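Local coordinates for protein ornithine carbamoyltransferase, mitochondrial (PDB 3SDS) that catalyses the transfer of the carbamoyl group from carbamoyl phosphate to L-ornithine, giving L-citrulline and phosphate in arginine biosynthesis, at residues A[48-51]-A[56-59]; A[62-67]-A[344-349]; A[161-166]-A[182-187]. All coordinates share one frame; numbering follows the deposited sequence.

Contacts 1 and 2 lie on the carbamoyl phosphate domain, at the ends of helices 34-51 and 327-347. Contact 3 lies where helix 156-169 meets the loop into the second domain. Contacts 1 and 2 are neighbours, with centres about 15 Å apart, and they touch where Arg59 NH2 lies 3.8 Å from Asn348 ND2. Contact 3 is about 20 Å from contact 1 and 25 Å from contact 2, centre to centre. Helix 327-347 relates them: it ends in contact 2, and its Asn333 and Trp336 meet residues of both 48-51 and 161-166. Contact 3 is closest to the active site, with the side chain of Phe163 about 9 Å from that of Gln158, which probably binds carbamoyl phosphate.

Contact 1. Residues A[48-51]-A[56-59]; sequences KKTI and MPER
Ile51 and Thr50, in the last turn of helix 34-51, pack on Pro57 and Met56 of the loop that follows. The chain doubles back after the C-terminal end of the helix, with residues 52-55 between the two segments. This bend lies on the surface of the carbamoyl phosphate domain, an alpha/beta domain with a parallel sheet. The CA atoms of Ile51 and Met56 stand 5.8 Å apart.

The contact is apolar. Pro57 presents the CD corner of its ring. Ile51 CG1 lies 3.9 Å from Pro57 CD, and Ile51 CD1 lies 4.1 Å from the same carbon. The isoleucine side chain and the proline ring cross at about a right angle, and CG1 and CD1 both meet that one ring carbon. Met56 is a more distant partner, with its SD 4.5 Å from Ile51 CG1. Trp336 of helix 327-347 also touches the Ile51 side chain.

Polar groups look elsewhere, and no hydrogen bond joins the two segments. Lys48 forms a salt bridge with Glu168, and Arg59 forms one with Glu343. These tie the helix end and the loop to neighbouring helices. Lys49 O is bonded by Ser53 OG just past the helix.

Thr50 divides its two branches. Its OG1 stands beside its own backbone N (chi1 -53°) and bonds back to Ser46 O, one turn earlier. This leaves the methyl facing the loop, where Thr50 CG2 comes 4.1 Å from Pro57 CD.

Contact 2. Residues A[62-67]-A[344-349]; sequences GALSGK and AFVVNK
Leu64 and Ala63 meet Val346 and Val347, joining the loop before strand 68-73 to the end of helix 327-347. The two segments are far apart in sequence, and the helix brings the C-terminal part of the chain back onto the carbamoyl phosphate domain.

The touching groups are all methyls. Leu64 CD2 sits against both valines, 4.0 Å from Val346 CG1 and 3.9 Å from Val347 CG2. The leucine and Val346 side chains cross at about a right angle. Val347 CG2 also reaches Ala63, at 4.2 Å from Ala63 CB, so this one methyl serves two partners. In Val346 the touching CG1 is extended away from the backbone N (chi1 -169°). In Val347 the other branch, CG2, does the touching and stands beside its N. Leu64 and Val346 are buried, while Ala63 and Val347 are partly exposed.

No hydrogen bond crosses the contact. The loop is shaped by its own bonds. A type I turn runs from Gly62 to Ser65, and its closing bond from Ser65 N to Gly62 O is weak at 3.3 Å. A type II turn follows from Leu64 to Lys67, closed by Lys67 N and Leu64 O at 3.1 Å. Gly66 takes the third place of that turn, with positive phi.

Two like charges are near each other without touching. Lys67 NZ and Lys349 NZ are 5.7 Å apart, which may be mildly unfavourable.

Around the contact, Leu64 makes a backbone hydrogen bond with Met91, just after helix 78-90, and Lys67 makes one with His94, which begins strand 94-98. Lys67 also touches Ser123, just before strand 124-128, and leads directly into strand 68-73.

Contact 3. Residues A[161-166]-A[182-187]; sequences ADFLTI and SSLGLE
Helix 156-169 leads from the carbamoyl phosphate domain toward the ornithine domain, as in relatives. Here its Phe163 and Ile166 pack against Leu184 and Leu186 of the loop that follows. That loop runs into strand 190-194, the central strand of the second domain's parallel, Rossmann-like sheet. The contact therefore belongs to the junction between the two domains.

Leu186 makes most of the contact. Its CD1 approaches the edge of the Phe163 ring, close to the ring plane, 3.8 Å from Phe163 CD2 and 4.0 Å from Phe163 CE2. The same methyl is 4.0 Å from Ile166 CG2, and the second branch, Leu186 CD2, is 4.2 Å from Ile166 CG2. Phe163 and Ile166 are three residues apart on the helix, and both can reach this leucine. The Leu186 CG stands beside its backbone N (chi1 -67°), which directs the methyl fork to the helix. Leu184 is a looser partner, with its CD1 4.4 Å from Phe163 CD2.

The Phe163 ring is further enclosed by Leu204, Ala207 and Ala208 of helix 199-210. One residue back along the helix, Asp162 OD1 is bonded to the side chain of Gln158, which probably binds carbamoyl phosphate; Asp162 may help to position it.

No hydrogen bond joins the two segments. On the helix, Thr165 OG1 bonds to Ala161 O from above the carbonyl plane, and is also bonded to Asn333 ND2. Ala161 O accepts Thr165 N as well. In the loop, Ser183 OG forms an ST turn by accepting Gly185 N at 2.9 Å. The same hydroxyl donates to Glu187 OE1 at 2.7 Å, meeting the carboxylate on its syn side but out of its plane.

Contact 1. Residues A[48-51]-A[56-59]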
loop_
_atom_site.group_PDB
_atom_site.type_symbol
_atom_site.label_atom_id
_atom_site.label_comp_id
_atom_site.label_asym_id
_atom_site.label_seq_id
_atom_site.Cartn_x
_atom_site.Cartn_y
_atom_site.Cartn_z
ATOM N N LYS A 48 23.518 -1.915 10.463
ATOM C CA LYS A 48 22.819 -1.421 11.666
ATOM C C LYS A 48 23.590 -0.302 12.374
ATOM O O LYS A 48 23.032 0.740 12.731
ATOM C CB LYS A 48 22.554 -2.598 12.631
ATOM C CG LYS A 48 22.129 -2.203 14.050
ATOM C CD LYS A 48 21.571 -3.373 14.842
ATOM C CE LYS A 48 21.088 -2.896 16.213
ATOM N NZ LYS A 48 20.836 -4.055 17.158
ATOM N N LYS A 49 24.885 -0.516 12.561
ATOM C CA LYS A 49 25.734 0.470 13.232
ATOM C C LYS A 49 25.861 1.778 12.418
ATOM O O LYS A 49 25.792 2.870 12.981
ATOM C CB LYS A 49 27.101 -0.148 13.562
ATOM C CG LYS A 49 27.679 0.335 14.849
ATOM C CD LYS A 49 29.199 0.431 14.826
ATOM C CE LYS A 49 29.635 1.567 15.778
ATOM N NZ LYS A 49 31.054 1.498 16.234
ATOM N N THR A 50 26.029 1.656 11.099
ATOM C CA THR A 50 26.160 2.823 10.212
ATOM C C THR A 50 24.860 3.633 10.159
ATOM O O THR A 50 24.894 4.847 10.371
ATOM C CB THR A 50 26.544 2.425 8.736
ATOM O OG1 THR A 50 27.704 1.583 8.713
ATOM C CG2 THR A 50 26.805 3.637 7.883
ATOM N N ILE A 51 23.732 2.963 9.863
ATOM C CA ILE A 51 22.418 3.638 9.690
ATOM C C ILE A 51 21.890 4.286 11.010
ATOM O O ILE A 51 21.376 5.410 11.000
ATOM C CB ILE A 51 21.378 2.687 9.003
ATOM C CG1 ILE A 51 21.791 2.427 7.554
ATOM C CG2 ILE A 51 19.943 3.250 9.034
ATOM C CD1 ILE A 51 21.250 1.137 6.934
ATOM N N MET A 56 24.589 6.397 5.411
ATOM C CA MET A 56 24.219 5.350 4.442
ATOM C C MET A 56 25.434 4.601 3.895
ATOM O O MET A 56 26.374 5.230 3.413
ATOM C CB MET A 56 23.439 5.921 3.238
ATOM C CG MET A 56 21.916 5.911 3.363
ATOM S SD MET A 56 21.142 4.270 3.533
ATOM C CE MET A 56 21.403 3.587 1.899
ATOM N N PRO A 57 25.409 3.254 3.948
ATOM C CA PRO A 57 26.425 2.436 3.257
ATOM C C PRO A 57 26.392 2.617 1.730
ATOM O O PRO A 57 25.330 2.490 1.143
ATOM C CB PRO A 57 26.015 0.992 3.606
ATOM C CG PRO A 57 25.122 1.100 4.802
ATOM C CD PRO A 57 24.448 2.430 4.707
ATOM N N GLU A 58 27.530 2.886 1.090
ATOM C CA GLU A 58 27.590 2.979 -0.393
ATOM C C GLU A 58 26.911 1.805 -1.159
ATOM O O GLU A 58 26.151 2.025 -2.106
ATOM C CB GLU A 58 29.040 3.141 -0.876
ATOM C CG GLU A 58 29.753 4.420 -0.439
ATOM C CD GLU A 58 29.298 5.656 -1.194
ATOM O OE1 GLU A 58 28.662 5.539 -2.270
ATOM O OE2 GLU A 58 29.588 6.770 -0.711
ATOM N N ARG A 59 27.194 0.570 -0.747
ATOM C CA ARG A 59 26.593 -0.625 -1.347
ATOM C C ARG A 59 25.052 -0.566 -1.435
ATOM O O ARG A 59 24.464 -1.155 -2.342
ATOM C CB ARG A 59 27.001 -1.892 -0.562
ATOM C CG ARG A 59 28.475 -2.266 -0.669
ATOM C CD ARG A 59 28.904 -3.342 0.318
ATOM N NE ARG A 59 28.230 -4.608 0.046
ATOM C CZ ARG A 59 28.605 -5.797 0.540
ATOM N NH1 ARG A 59 29.677 -5.898 1.334
ATOM N NH2 ARG A 59 27.900 -6.897 0.240
#

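Contact 2. Residues A[62-67]-A[344-349]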
loop_
_atom_site.group_PDB
_atom_site.type_symbol
_atom_site.label_atom_id
_atom_site.label_comp_id
_atom_site.label_asym_id
_atom_site.label_seq_id
_atom_site.Cartn_x
_atom_site.Cartn_y
_atom_site.Cartn_z
ATOM N N GLY A 62 20.291 3.613 -3.395
ATOM C CA GLY A 62 19.645 3.402 -4.675
ATOM C C GLY A 62 19.885 2.023 -5.291
ATOM O O GLY A 62 19.679 1.835 -6.478
ATOM N N ALA A 63 20.314 1.046 -4.506
ATOM C CA ALA A 63 20.558 -0.289 -5.039
ATOM C C ALA A 63 19.314 -0.928 -5.684
ATOM O O ALA A 63 19.441 -1.736 -6.605
ATOM C CB ALA A 63 21.106 -1.196 -3.963
ATOM N N LEU A 64 18.122 -0.570 -5.204
ATOM C CA LEU A 64 16.872 -1.141 -5.725
ATOM C C LEU A 64 15.948 -0.118 -6.393
ATOM O O LEU A 64 14.741 -0.370 -6.520
ATOM C CB LEU A 64 16.086 -1.852 -4.616
ATOM C CG LEU A 64 16.500 -3.238 -4.118
ATOM C CD1 LEU A 64 15.411 -3.764 -3.254
ATOM C CD2 LEU A 64 16.773 -4.187 -5.270
ATOM N N SER A 65 16.481 1.020 -6.826
ATOM C CA SER A 65 15.596 2.061 -7.330
ATOM C C SER A 65 15.032 1.732 -8.726
ATOM O O SER A 65 15.705 1.144 -9.563
ATOM C CB SER A 65 16.303 3.408 -7.326
ATOM O OG SER A 65 17.330 3.388 -8.302
ATOM N N GLY A 66 13.790 2.130 -8.969
ATOM C CA GLY A 66 13.064 1.697 -10.152
ATOM C C GLY A 66 12.423 0.320 -9.978
ATOM O O GLY A 66 11.616 -0.089 -10.826
ATOM N N LYS A 67 12.746 -0.387 -8.884
ATOM C CA LYS A 67 12.364 -1.788 -8.739
ATOM C C LYS A 67 11.299 -2.104 -7.699
ATOM O O LYS A 67 11.230 -1.468 -6.638
ATOM C CB LYS A 67 13.590 -2.653 -8.513
ATOM C CG LYS A 67 14.632 -2.406 -9.563
ATOM C CD LYS A 67 15.654 -3.504 -9.701
ATOM C CE LYS A 67 16.502 -3.191 -10.921
ATOM N NZ LYS A 67 17.818 -3.815 -10.790
ATOM N N ALA A 344 21.761 -9.627 -0.556
ATOM C CA ALA A 344 22.448 -10.845 -0.965
ATOM C C ALA A 344 21.759 -11.557 -2.130
ATOM O O ALA A 344 22.416 -11.992 -3.093
ATOM C CB ALA A 344 22.575 -11.767 0.200
ATOM N N PHE A 345 20.436 -11.678 -2.043
ATOM C CA PHE A 345 19.701 -12.506 -2.990
ATOM C C PHE A 345 19.210 -11.739 -4.211
ATOM O O PHE A 345 19.184 -12.298 -5.308
ATOM C CB PHE A 345 18.592 -13.319 -2.297
ATOM C CG PHE A 345 19.126 -14.507 -1.520
ATOM C CD1 PHE A 345 19.219 -15.768 -2.117
ATOM C CD2 PHE A 345 19.585 -14.354 -0.207
ATOM C CE1 PHE A 345 19.737 -16.851 -1.419
ATOM C CE2 PHE A 345 20.105 -15.447 0.514
ATOM C CZ PHE A 345 20.187 -16.690 -0.097
ATOM N N VAL A 346 18.866 -10.462 -4.034
ATOM C CA VAL A 346 18.349 -9.659 -5.142
ATOM C C VAL A 346 19.445 -8.825 -5.849
ATOM O O VAL A 346 19.607 -8.911 -7.067
ATOM C CB VAL A 346 17.172 -8.762 -4.712
ATOM C CG1 VAL A 346 16.498 -8.141 -5.953
ATOM C CG2 VAL A 346 16.168 -9.564 -3.877
ATOM N N VAL A 347 20.191 -8.027 -5.087
ATOM C CA VAL A 347 21.212 -7.172 -5.673
ATOM C C VAL A 347 22.440 -7.970 -6.096
ATOM O O VAL A 347 22.907 -7.800 -7.214
ATOM C CB VAL A 347 21.624 -6.023 -4.730
ATOM C CG1 VAL A 347 22.538 -5.034 -5.451
ATOM C CG2 VAL A 347 20.398 -5.318 -4.205
ATOM N N ASN A 348 22.963 -8.832 -5.219
ATOM C CA ASN A 348 24.152 -9.624 -5.544
ATOM C C ASN A 348 23.818 -10.935 -6.251
ATOM O O ASN A 348 24.667 -11.836 -6.397
ATOM C CB ASN A 348 24.987 -9.852 -4.295
ATOM C CG ASN A 348 25.554 -8.562 -3.750
ATOM O OD1 ASN A 348 25.740 -7.591 -4.498
ATOM N ND2 ASN A 348 25.812 -8.523 -2.436
ATOM N N LYS A 349 22.565 -11.024 -6.700
ATOM C CA LYS A 349 22.053 -12.195 -7.411
ATOM C C LYS A 349 22.554 -13.520 -6.794
ATOM O O LYS A 349 22.854 -14.471 -7.508
ATOM C CB LYS A 349 22.382 -12.083 -8.915
ATOM C CG LYS A 349 22.227 -10.649 -9.470
ATOM C CD LYS A 349 21.409 -10.560 -10.765
ATOM C CE LYS A 349 20.741 -9.160 -10.897
ATOM N NZ LYS A 349 19.635 -9.115 -11.932
#

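Contact 3. Residues A[161-166]-A[182-187]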
loop_
_atom_site.group_PDB
_atom_site.type_symbol
_atom_site.label_atom_id
_atom_site.label_comp_id
_atom_site.label_asym_id
_atom_site.label_seq_id
_atom_site.Cartn_x
_atom_site.Cartn_y
_atom_site.Cartn_z
ATOM N N ALA A 161 18.007 -12.957 12.375
ATOM C CA ALA A 161 17.763 -11.987 13.438
ATOM C C ALA A 161 18.234 -12.492 14.798
ATOM O O ALA A 161 18.920 -11.769 15.539
ATOM C CB ALA A 161 16.296 -11.622 13.498
ATOM N N ASP A 162 17.871 -13.735 15.121
ATOM C CA ASP A 162 18.191 -14.286 16.432
ATOM C C ASP A 162 19.694 -14.384 16.654
ATOM O O ASP A 162 20.192 -14.001 17.725
ATOM C CB ASP A 162 17.478 -15.613 16.659
ATOM C CG ASP A 162 15.988 -15.432 16.848
ATOM O OD1 ASP A 162 15.540 -14.260 16.873
ATOM O OD2 ASP A 162 15.256 -16.445 16.969
ATOM N N PHE A 163 20.425 -14.842 15.638
ATOM C CA PHE A 163 21.887 -14.899 15.761
ATOM C C PHE A 163 22.568 -13.520 15.769
ATOM O O PHE A 163 23.567 -13.349 16.465
ATOM C CB PHE A 163 22.531 -15.919 14.801
ATOM C CG PHE A 163 22.631 -17.288 15.398
ATOM C CD1 PHE A 163 21.515 -18.117 15.465
ATOM C CD2 PHE A 163 23.826 -17.729 15.968
ATOM C CE1 PHE A 163 21.607 -19.387 16.061
ATOM C CE2 PHE A 163 23.917 -18.999 16.584
ATOM C CZ PHE A 163 22.810 -19.822 16.622
ATOM N N LEU A 164 22.006 -12.534 15.058
ATOM C CA LEU A 164 22.467 -11.151 15.186
ATOM C C LEU A 164 22.391 -10.714 16.636
ATOM O O LEU A 164 23.313 -10.066 17.143
ATOM C CB LEU A 164 21.617 -10.186 14.349
ATOM C CG LEU A 164 21.944 -8.674 14.441
ATOM C CD1 LEU A 164 23.450 -8.374 14.257
ATOM C CD2 LEU A 164 21.147 -7.863 13.448
ATOM N N THR A 165 21.285 -11.069 17.296
ATOM C CA THR A 165 21.021 -10.623 18.646
ATOM C C THR A 165 22.024 -11.276 19.579
ATOM O O THR A 165 22.627 -10.600 20.408
ATOM C CB THR A 165 19.594 -10.979 19.082
ATOM O OG1 THR A 165 18.673 -10.631 18.044
ATOM C CG2 THR A 165 19.223 -10.242 20.343
ATOM N N ILE A 166 22.201 -12.592 19.425
ATOM C CA ILE A 166 23.113 -13.371 20.273
ATOM C C ILE A 166 24.539 -12.818 20.125
ATOM O O ILE A 166 25.197 -12.538 21.127
ATOM C CB ILE A 166 22.998 -14.927 19.987
ATOM C CG1 ILE A 166 21.592 -15.443 20.351
ATOM C CG2 ILE A 166 24.091 -15.747 20.719
ATOM C CD1 ILE A 166 21.213 -16.788 19.728
ATOM N N SER A 182 34.272 -18.460 8.903
ATOM C CA SER A 182 33.218 -19.472 8.902
ATOM C C SER A 182 32.547 -19.591 10.257
ATOM O O SER A 182 31.810 -20.560 10.513
ATOM C CB SER A 182 33.753 -20.842 8.468
ATOM O OG SER A 182 34.694 -21.350 9.397
ATOM N N SER A 183 32.788 -18.595 11.107
ATOM C CA SER A 183 32.291 -18.613 12.477
ATOM C C SER A 183 32.006 -17.216 13.035
ATOM O O SER A 183 32.698 -16.241 12.701
ATOM C CB SER A 183 33.292 -19.348 13.375
ATOM O OG SER A 183 33.017 -19.133 14.746
ATOM N N LEU A 184 30.995 -17.137 13.894
ATOM C CA LEU A 184 30.699 -15.918 14.641
ATOM C C LEU A 184 31.347 -15.904 16.033
ATOM O O LEU A 184 30.984 -15.086 16.885
ATOM C CB LEU A 184 29.187 -15.740 14.783
ATOM C CG LEU A 184 28.408 -15.483 13.501
ATOM C CD1 LEU A 184 26.923 -15.570 13.775
ATOM C CD2 LEU A 184 28.774 -14.146 12.888
ATOM N N GLY A 185 32.295 -16.811 16.263
ATOM C CA GLY A 185 32.990 -16.918 17.554
ATOM C C GLY A 185 32.125 -17.341 18.730
ATOM O O GLY A 185 32.419 -16.977 19.860
ATOM N N LEU A 186 31.077 -18.125 18.470
ATOM C CA LEU A 186 30.105 -18.522 19.499
ATOM C C LEU A 186 30.228 -19.970 19.989
ATOM O O LEU A 186 29.348 -20.463 20.696
ATOM C CB LEU A 186 28.678 -18.292 18.989
ATOM C CG LEU A 186 28.232 -16.842 18.756
ATOM C CD1 LEU A 186 26.901 -16.776 18.002
ATOM C CD2 LEU A 186 28.187 -16.043 20.080
ATOM N N GLU A 187 31.308 -20.649 19.622
ATOM C CA GLU A 187 31.471 -22.052 19.953
ATOM C C GLU A 187 31.342 -22.341 21.448
ATOM O O GLU A 187 31.950 -21.675 22.287
ATOM C CB GLU A 187 32.792 -22.599 19.409
ATOM C CG GLU A 187 32.820 -22.708 17.879
ATOM C CD GLU A 187 33.407 -21.463 17.179
ATOM O OE1 GLU A 187 33.593 -21.505 15.938
ATOM O OE2 GLU A 187 33.689 -20.444 17.862
#